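Local structure of single-strand DNA-binding protein (Agrobacterium tumefaciens, 3BTP) at residues R277-Y283 / F332-E338; R112-Y117 / E205-T209. The protein binds single-stranded DNA regardless of its sequence and mediates nuclear uptake of the transferred T-DNA strand during plant transformation by the bacterium. All coordinates share one frame; numbering follows the deposited sequence.

Contact 1 of 2, residues R277-Y283 / F332-E338; sequences RFAGDAY and FAEFAGE
The NH2 of Arg277 is gripped from several directions: it reaches Asp281 OD1 at 2.8 Å in a weak hydrogen bond, gives a proton to water 1, and forms a long salt bridge, 3.6 Å, with Glu338 OE2 across the contact. NH1 pairs with Asp281 OD2, so that Arg277, Asp281 and Glu338 make one salt-bridge network. Water 1 in turn lies 2.6 Å from Glu338 OE1 and so links Arg277 and Glu338 a second time. That same carboxylate oxygen has a salt bridge with Arg340 and accepts from the backbone N of Asn285, which ties Glu338 into the surrounding chain. The guanidinium itself lies flat on the ring of Phe332, planes 4° apart and centres 4.4 Å apart, a stacked cation-pi pair, while CD of Arg277 also sits over the ring in a CH-pi contact. A bend at chi3 (96°) turns the guanidinium away from the line of the aliphatic chain, and Ala336 CB closes over its other face, 3.3 Å from Arg277 NE. Helix 327-335 finishes in a Schellman motif: Gly337, the first residue to leave helical backbone angles, has positive phi, and its N bonds back to Glu334 O while Glu338 N bonds to Ala333 O. On the opposing loop, a type II turn from Phe278 to Asp281 is braced by the Asp281 carboxylate: OD2 accepts from the backbone N of Phe278, and OD1 from that of Tyr283 in an Asx turn, each donor lying well out of the carboxylate plane. At the base of the arginine chain, CB of Arg277 packs on Phe335 CB at 3.6 Å, and Tyr283 CB rests against Phe332 CZ.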
ATOM      1  N   ARG A 277     -11.204 -13.200  13.950  1.00 32.76           N
ATOM      2  CA  ARG A 277     -11.605 -12.396  15.080  1.00 33.60           C
ATOM      3  C   ARG A 277     -13.110 -12.576  15.323  1.00 35.01           C
ATOM      4  O   ARG A 277     -13.869 -12.966  14.409  1.00 33.68           O
ATOM      5  CB  ARG A 277     -11.264 -10.899  14.838  1.00 32.82           C
ATOM      6  CG  ARG A 277      -9.822 -10.428  15.237  1.00 30.48           C
ATOM      7  CD  ARG A 277      -9.638  -8.847  15.379  1.00 37.06           C
ATOM      8  NE  ARG A 277      -9.763  -8.243  16.757  1.00 34.80           N
ATOM      9  CZ  ARG A 277      -9.784  -9.006  17.815  1.00 33.58           C
ATOM     10  NH1 ARG A 277      -9.628 -10.287  17.608  1.00 32.65           N
ATOM     11  NH2 ARG A 277      -9.868  -8.532  19.037  1.00 35.39           N
ATOM     12  N   PHE A 278     -13.551 -12.318  16.557  1.00 36.55           N
ATOM     13  CA  PHE A 278     -14.993 -12.097  16.839  1.00 37.70           C
ATOM     14  C   PHE A 278     -15.165 -11.072  17.961  1.00 38.40           C
ATOM     15  O   PHE A 278     -14.262 -10.918  18.793  1.00 37.92           O
ATOM     16  CB  PHE A 278     -15.820 -13.405  17.084  1.00 38.43           C
ATOM     17  CG  PHE A 278     -15.221 -14.349  18.118  1.00 40.83           C
ATOM     18  CD1 PHE A 278     -15.688 -14.348  19.449  1.00 43.20           C
ATOM     19  CD2 PHE A 278     -14.197 -15.238  17.762  1.00 44.17           C
ATOM     20  CE1 PHE A 278     -15.130 -15.187  20.410  1.00 42.56           C
ATOM     21  CE2 PHE A 278     -13.633 -16.108  18.709  1.00 43.03           C
ATOM     22  CZ  PHE A 278     -14.106 -16.069  20.048  1.00 42.86           C
ATOM     23  N   ALA A 279     -16.288 -10.338  17.929  1.00 39.44           N
ATOM     24  CA  ALA A 279     -16.696  -9.428  19.030  1.00 41.40           C
ATOM     25  C   ALA A 279     -16.557 -10.144  20.346  1.00 42.01           C
ATOM     26  O   ALA A 279     -17.155 -11.235  20.535  1.00 42.17           O
ATOM     27  CB  ALA A 279     -18.153  -8.948  18.855  1.00 42.31           C
ATOM     28  N   GLY A 280     -15.710  -9.570  21.209  1.00 42.20           N
ATOM     29  CA  GLY A 280     -15.420 -10.082  22.532  1.00 41.83           C
ATOM     30  C   GLY A 280     -14.545 -11.316  22.590  1.00 42.19           C
ATOM     31  O   GLY A 280     -14.735 -12.150  23.474  1.00 43.26           O
ATOM     32  N   ASP A 281     -13.570 -11.444  21.692  1.00 41.50           N
ATOM     33  CA  ASP A 281     -12.652 -12.599  21.728  1.00 40.16           C
ATOM     34  C   ASP A 281     -11.496 -12.348  22.672  1.00 39.92           C
ATOM     35  O   ASP A 281     -11.447 -11.302  23.303  1.00 39.54           O
ATOM     36  CB  ASP A 281     -12.189 -13.048  20.308  1.00 40.14           C
ATOM     37  CG  ASP A 281     -11.439 -11.922  19.504  1.00 38.98           C
ATOM     38  OD1 ASP A 281     -10.946 -10.938  20.082  1.00 35.71           O
ATOM     39  OD2 ASP A 281     -11.362 -12.025  18.262  1.00 37.53           O
ATOM     40  N   ALA A 282     -10.584 -13.311  22.798  1.00 40.71           N
ATOM     41  CA  ALA A 282      -9.428 -13.162  23.710  1.00 41.59           C
ATOM     42  C   ALA A 282      -8.643 -11.839  23.516  1.00 42.06           C
ATOM     43  O   ALA A 282      -7.981 -11.379  24.469  1.00 42.05           O
ATOM     44  CB  ALA A 282      -8.483 -14.392  23.650  1.00 41.54           C
ATOM     45  N   TYR A 283      -8.746 -11.199  22.328  1.00 40.80           N
ATOM     46  CA  TYR A 283      -8.108  -9.883  22.139  1.00 39.48           C
ATOM     47  C   TYR A 283      -9.067  -8.688  22.103  1.00 39.62           C
ATOM     48  O   TYR A 283      -8.665  -7.613  21.639  1.00 40.25           O
ATOM     49  CB  TYR A 283      -7.158  -9.860  20.910  1.00 39.35           C
ATOM     50  CG  TYR A 283      -5.867 -10.625  21.157  1.00 38.67           C
ATOM     51  CD1 TYR A 283      -4.693  -9.967  21.568  1.00 34.44           C
ATOM     52  CD2 TYR A 283      -5.846 -12.016  21.045  1.00 36.26           C
ATOM     53  CE1 TYR A 283      -3.546 -10.668  21.840  1.00 32.18           C
ATOM     54  CE2 TYR A 283      -4.715 -12.730  21.328  1.00 37.49           C
ATOM     55  CZ  TYR A 283      -3.571 -12.066  21.713  1.00 37.17           C
ATOM     56  OH  TYR A 283      -2.462 -12.848  21.938  1.00 39.41           O
ATOM     57  N   PHE A 332      -7.009  -4.903  12.080  1.00 23.19           N
ATOM     58  CA  PHE A 332      -7.228  -5.920  13.119  1.00 23.11           C
ATOM     59  C   PHE A 332      -8.533  -5.692  14.018  1.00 23.58           C
ATOM     60  O   PHE A 332      -9.353  -6.616  14.270  1.00 22.27           O
ATOM     61  CB  PHE A 332      -5.951  -5.938  13.993  1.00 23.12           C
ATOM     62  CG  PHE A 332      -5.948  -6.938  15.152  1.00 21.87           C
ATOM     63  CD1 PHE A 332      -5.684  -8.289  14.937  1.00 22.39           C
ATOM     64  CD2 PHE A 332      -6.072  -6.477  16.477  1.00 20.77           C
ATOM     65  CE1 PHE A 332      -5.596  -9.183  16.005  1.00 22.66           C
ATOM     66  CE2 PHE A 332      -5.964  -7.336  17.547  1.00 22.46           C
ATOM     67  CZ  PHE A 332      -5.759  -8.723  17.314  1.00 24.03           C
ATOM     68  N   ALA A 333      -8.685  -4.485  14.517  1.00 24.33           N
ATOM     69  CA  ALA A 333      -9.851  -4.073  15.316  1.00 25.56           C
ATOM     70  C   ALA A 333     -11.148  -4.280  14.558  1.00 27.61           C
ATOM     71  O   ALA A 333     -12.122  -4.797  15.104  1.00 28.53           O
ATOM     72  CB  ALA A 333      -9.700  -2.603  15.661  1.00 25.22           C
ATOM     73  N   GLU A 334     -11.139  -3.922  13.270  1.00 29.38           N
ATOM     74  CA  GLU A 334     -12.341  -3.851  12.447  1.00 30.33           C
ATOM     75  C   GLU A 334     -12.952  -5.229  12.249  1.00 30.26           C
ATOM     76  O   GLU A 334     -14.198  -5.337  12.199  1.00 28.16           O
ATOM     77  CB  GLU A 334     -12.052  -3.154  11.100  1.00 31.42           C
ATOM     78  CG  GLU A 334     -13.018  -3.459   9.942  1.00 40.56           C
ATOM     79  CD  GLU A 334     -14.291  -2.562   9.873  1.00 56.66           C
ATOM     80  OE1 GLU A 334     -15.071  -2.474  10.896  1.00 61.65           O
ATOM     81  OE2 GLU A 334     -14.551  -1.980   8.757  1.00 60.74           O
ATOM     82  N   PHE A 335     -12.094  -6.263  12.157  1.00 28.97           N
ATOM     83  CA  PHE A 335     -12.563  -7.645  12.062  1.00 30.03           C
ATOM     84  C   PHE A 335     -13.508  -8.033  13.232  1.00 31.72           C
ATOM     85  O   PHE A 335     -14.442  -8.819  13.022  1.00 32.01           O
ATOM     86  CB  PHE A 335     -11.394  -8.617  12.101  1.00 29.01           C
ATOM     87  CG  PHE A 335     -10.501  -8.556  10.910  1.00 27.31           C
ATOM     88  CD1 PHE A 335     -11.035  -8.515   9.604  1.00 24.45           C
ATOM     89  CD2 PHE A 335      -9.130  -8.560  11.085  1.00 20.24           C
ATOM     90  CE1 PHE A 335     -10.205  -8.464   8.511  1.00 25.70           C
ATOM     91  CE2 PHE A 335      -8.307  -8.529  10.009  1.00 22.19           C
ATOM     92  CZ  PHE A 335      -8.824  -8.482   8.709  1.00 24.69           C
ATOM     93  N   ALA A 336     -13.199  -7.520  14.431  1.00 32.79           N
ATOM     94  CA  ALA A 336     -13.980  -7.712  15.682  1.00 35.28           C
ATOM     95  C   ALA A 336     -15.120  -6.641  15.889  1.00 36.65           C
ATOM     96  O   ALA A 336     -15.800  -6.675  16.879  1.00 37.47           O
ATOM     97  CB  ALA A 336     -13.057  -7.651  16.830  1.00 34.31           C
ATOM     98  N   GLY A 337     -15.298  -5.696  14.971  1.00 37.94           N
ATOM     99  CA  GLY A 337     -16.313  -4.650  15.110  1.00 40.69           C
ATOM    100  C   GLY A 337     -15.890  -3.483  16.006  1.00 42.67           C
ATOM    101  O   GLY A 337     -16.749  -2.713  16.511  1.00 43.00           O
ATOM    102  N   GLU A 338     -14.578  -3.362  16.221  1.00 42.58           N
ATOM    103  CA  GLU A 338     -13.995  -2.350  17.087  1.00 43.68           C
ATOM    104  C   GLU A 338     -13.511  -1.150  16.277  1.00 44.91           C
ATOM    105  O   GLU A 338     -13.365  -1.213  15.049  1.00 44.91           O
ATOM    106  CB  GLU A 338     -12.840  -2.925  17.914  1.00 43.01           C
ATOM    107  CG  GLU A 338     -13.264  -3.864  19.052  1.00 43.35           C
ATOM    108  CD  GLU A 338     -12.133  -4.768  19.564  1.00 44.01           C
ATOM    109  OE1 GLU A 338     -11.008  -4.291  19.856  1.00 41.78           O
ATOM    110  OE2 GLU A 338     -12.371  -5.988  19.661  1.00 48.71           O
TER
HETATM  111  O   HOH W   1      -8.943  -5.579  19.009  1.00 26.68           O

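Contact 2 of 2, residues R112-Y117 / E205-T209; sequences RRTDEY and EMGIT
Arg112 and Glu116 form a side-on salt bridge that faces Glu205 and Met206 at the end of helix 186-206. NE of Arg112 lies 2.7 Å from Glu116 OE1 and bonds to OE2 as well, using the syn lone pairs of both oxygens, while NH2 adds a second bond to OE1. Glu116 OE2 also has a salt bridge with Lys133, so the carboxylate is shared between two cations. Across the contact, Arg112 NH1 reaches Glu205 OE1 in a weak hydrogen bond of 3.4 Å, the longer arm of a three-residue ionic network; here the guanidinium and the Glu205 carboxylate planes stand 61° apart. A bend of Arg112 at chi3 (94°) turns its guanidinium out of line with the chain, one face over Glu205 CB and Met206 CA, with Glu205 CB 3.4 Å from NH1 and Met206 CG 3.3 Å from NH2. Met206 CG also touches the Glu116 carboxylate, 3.4 Å from OE2, so this methylene is wedged beside both partners of the ion pair. Past Gly207, the first residue to leave helical angles, with positive phi, Ile208 lies along the Tyr117 ring: its CD1 makes a CH-pi contact over the face, 3.9 Å from the centroid and offset toward the rim. Water 2 lies 2.7 Å from Tyr117 OH and donates to Met206 O. Phe145 of helix 142-147 touches both Tyr117 and Ile208. The entrance to strand 117-124 is thus joined to the helix end by a charged network and, beside it, an aromatic-aliphatic pair, and the second cation at Glu116 probably favours its ionised form.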
ATOM      1  N   ARG A 112      14.178 -18.432  -7.053  1.00 46.62           N
ATOM      2  CA  ARG A 112      12.742 -18.522  -6.615  1.00 44.47           C
ATOM      3  C   ARG A 112      12.532 -18.699  -5.099  1.00 42.29           C
ATOM      4  O   ARG A 112      13.240 -19.458  -4.433  1.00 42.07           O
ATOM      5  CB  ARG A 112      12.037 -19.626  -7.387  1.00 45.23           C
ATOM      6  CG  ARG A 112      11.916 -19.270  -8.856  1.00 47.76           C
ATOM      7  CD  ARG A 112      10.755 -19.966  -9.513  1.00 49.89           C
ATOM      8  NE  ARG A 112       9.595 -19.101  -9.477  1.00 53.17           N
ATOM      9  CZ  ARG A 112       9.308 -18.183 -10.400  1.00 54.16           C
ATOM     10  NH1 ARG A 112      10.109 -18.021 -11.441  1.00 56.37           N
ATOM     11  NH2 ARG A 112       8.224 -17.426 -10.279  1.00 49.94           N
ATOM     12  N   ARG A 113      11.580 -17.936  -4.556  1.00 39.23           N
ATOM     13  CA  ARG A 113      11.219 -18.034  -3.153  1.00 35.08           C
ATOM     14  C   ARG A 113      10.478 -19.312  -2.919  1.00 32.69           C
ATOM     15  O   ARG A 113       9.625 -19.710  -3.717  1.00 31.71           O
ATOM     16  CB  ARG A 113      10.318 -16.887  -2.776  1.00 35.10           C
ATOM     17  CG  ARG A 113      10.989 -15.519  -2.658  1.00 35.78           C
ATOM     18  CD  ARG A 113      10.073 -14.783  -1.717  1.00 35.47           C
ATOM     19  NE  ARG A 113      10.846 -14.133  -0.711  1.00 39.05           N
ATOM     20  CZ  ARG A 113      10.750 -14.262   0.594  1.00 36.12           C
ATOM     21  NH1 ARG A 113       9.862 -15.035   1.160  1.00 34.91           N
ATOM     22  NH2 ARG A 113      11.580 -13.542   1.322  1.00 35.10           N
ATOM     23  N   THR A 114      10.792 -19.943  -1.804  1.00 30.62           N
ATOM     24  CA  THR A 114      10.098 -21.153  -1.354  1.00 30.38           C
ATOM     25  C   THR A 114       8.615 -20.943  -0.921  1.00 28.46           C
ATOM     26  O   THR A 114       7.859 -21.882  -0.862  1.00 27.74           O
ATOM     27  CB  THR A 114      10.874 -21.800  -0.195  1.00 30.80           C
ATOM     28  OG1 THR A 114      10.909 -20.885   0.910  1.00 32.45           O
ATOM     29  CG2 THR A 114      12.345 -22.209  -0.660  1.00 33.37           C
ATOM     30  N   ASP A 115       8.226 -19.699  -0.659  1.00 27.29           N
ATOM     31  CA  ASP A 115       6.900 -19.319  -0.210  1.00 26.48           C
ATOM     32  C   ASP A 115       6.168 -18.416  -1.211  1.00 26.04           C
ATOM     33  O   ASP A 115       5.287 -17.650  -0.842  1.00 25.76           O
ATOM     34  CB  ASP A 115       7.028 -18.639   1.180  1.00 26.26           C
ATOM     35  CG  ASP A 115       7.774 -17.294   1.122  1.00 24.65           C
ATOM     36  OD1 ASP A 115       8.169 -16.954   0.005  1.00 22.61           O
ATOM     37  OD2 ASP A 115       7.943 -16.575   2.161  1.00 21.11           O
ATOM     38  N   GLU A 116       6.520 -18.520  -2.486  1.00 26.33           N
ATOM     39  CA  GLU A 116       5.979 -17.657  -3.552  1.00 24.95           C
ATOM     40  C   GLU A 116       4.474 -17.949  -3.851  1.00 24.03           C
ATOM     41  O   GLU A 116       3.795 -17.154  -4.526  1.00 20.56           O
ATOM     42  CB  GLU A 116       6.863 -17.801  -4.818  1.00 24.81           C
ATOM     43  CG  GLU A 116       6.835 -19.209  -5.512  1.00 25.85           C
ATOM     44  CD  GLU A 116       7.574 -19.239  -6.938  1.00 29.02           C
ATOM     45  OE1 GLU A 116       7.936 -18.179  -7.548  1.00 29.54           O
ATOM     46  OE2 GLU A 116       7.784 -20.357  -7.456  1.00 32.94           O
ATOM     47  N   TYR A 117       3.991 -19.135  -3.397  1.00 23.57           N
ATOM     48  CA  TYR A 117       2.563 -19.386  -3.299  1.00 23.47           C
ATOM     49  C   TYR A 117       2.199 -20.240  -2.087  1.00 22.63           C
ATOM     50  O   TYR A 117       3.053 -20.955  -1.503  1.00 22.08           O
ATOM     51  CB  TYR A 117       1.883 -19.838  -4.643  1.00 24.17           C
ATOM     52  CG  TYR A 117       2.216 -21.273  -5.061  1.00 26.70           C
ATOM     53  CD1 TYR A 117       1.501 -22.365  -4.525  1.00 22.68           C
ATOM     54  CD2 TYR A 117       3.292 -21.531  -5.947  1.00 25.06           C
ATOM     55  CE1 TYR A 117       1.810 -23.682  -4.867  1.00 27.60           C
ATOM     56  CE2 TYR A 117       3.589 -22.829  -6.334  1.00 26.76           C
ATOM     57  CZ  TYR A 117       2.858 -23.901  -5.777  1.00 29.24           C
ATOM     58  OH  TYR A 117       3.182 -25.177  -6.128  1.00 31.57           O
ATOM     59  N   GLU A 205       6.913 -21.239 -14.887  1.00 33.48           N
ATOM     60  CA  GLU A 205       8.055 -21.135 -14.000  1.00 34.90           C
ATOM     61  C   GLU A 205       7.771 -21.569 -12.574  1.00 33.54           C
ATOM     62  O   GLU A 205       8.610 -22.177 -11.942  1.00 35.78           O
ATOM     63  CB  GLU A 205       8.595 -19.686 -13.992  1.00 35.54           C
ATOM     64  CG  GLU A 205       8.694 -19.073 -15.383  1.00 38.25           C
ATOM     65  CD  GLU A 205       9.228 -17.617 -15.373  1.00 39.68           C
ATOM     66  OE1 GLU A 205       8.906 -16.841 -14.431  1.00 49.13           O
ATOM     67  OE2 GLU A 205       9.964 -17.238 -16.323  1.00 43.11           O
ATOM     68  N   MET A 206       6.622 -21.223 -12.021  1.00 32.64           N
ATOM     69  CA  MET A 206       6.283 -21.658 -10.650  1.00 30.43           C
ATOM     70  C   MET A 206       5.892 -23.169 -10.598  1.00 31.01           C
ATOM     71  O   MET A 206       5.797 -23.770  -9.512  1.00 31.47           O
ATOM     72  CB  MET A 206       5.156 -20.786 -10.042  1.00 31.02           C
ATOM     73  CG  MET A 206       5.506 -19.252  -9.793  1.00 29.78           C
ATOM     74  SD  MET A 206       4.107 -18.308  -8.927  1.00 22.61           S
ATOM     75  CE  MET A 206       3.242 -17.956 -10.407  1.00 15.77           C
ATOM     76  N   GLY A 207       5.651 -23.764 -11.755  1.00 30.58           N
ATOM     77  CA  GLY A 207       5.290 -25.180 -11.818  1.00 30.77           C
ATOM     78  C   GLY A 207       3.823 -25.471 -11.566  1.00 31.53           C
ATOM     79  O   GLY A 207       3.460 -26.606 -11.278  1.00 31.34           O
ATOM     80  N   ILE A 208       2.974 -24.444 -11.680  1.00 30.79           N
ATOM     81  CA  ILE A 208       1.530 -24.561 -11.449  1.00 29.69           C
ATOM     82  C   ILE A 208       0.819 -24.951 -12.747  1.00 30.05           C
ATOM     83  O   ILE A 208       0.893 -24.234 -13.722  1.00 31.77           O
ATOM     84  CB  ILE A 208       0.945 -23.184 -10.863  1.00 28.92           C
ATOM     85  CG1 ILE A 208       1.662 -22.805  -9.569  1.00 28.77           C
ATOM     86  CG2 ILE A 208      -0.539 -23.242 -10.649  1.00 25.95           C
ATOM     87  CD1 ILE A 208       1.188 -21.527  -8.895  1.00 28.07           C
ATOM     88  N   THR A 209       0.067 -26.037 -12.764  1.00 31.06           N
ATOM     89  CA  THR A 209      -0.645 -26.424 -13.997  1.00 31.11           C
ATOM     90  C   THR A 209      -2.129 -26.052 -14.065  1.00 31.14           C
ATOM     91  O   THR A 209      -2.722 -26.071 -15.133  1.00 32.56           O
ATOM     92  CB  THR A 209      -0.499 -27.937 -14.236  1.00 33.16           C
ATOM     93  OG1 THR A 209      -0.818 -28.635 -13.027  1.00 33.04           O
ATOM     94  CG2 THR A 209       0.930 -28.291 -14.673  1.00 33.13           C
TER
HETATM   95  O   HOH W   2       4.935 -26.043  -7.925  1.00 27.55           O

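In the fold
Both segments of contact 2 come before those of contact 1 in the chain. Their centres are 34 Å apart and their nearest atoms about 19 Å apart, so the two do not meet. Each joins a loop beside an antiparallel four-stranded sheet to the C-terminal end of a helix: contact 2 leads into strand 117-124 of one sheet, and contact 1 follows strand 272-275 of the other. The sheets share the strand order 2-1-3-4, and Asp115 of contact 2 forms a salt bridge with Lys266 on strand 263-266, which neighbours strand 272-275; this ion pair connects the surroundings of the two sheets. Neither contact can be assigned to the DNA-binding surface from this structure of the protein chain alone.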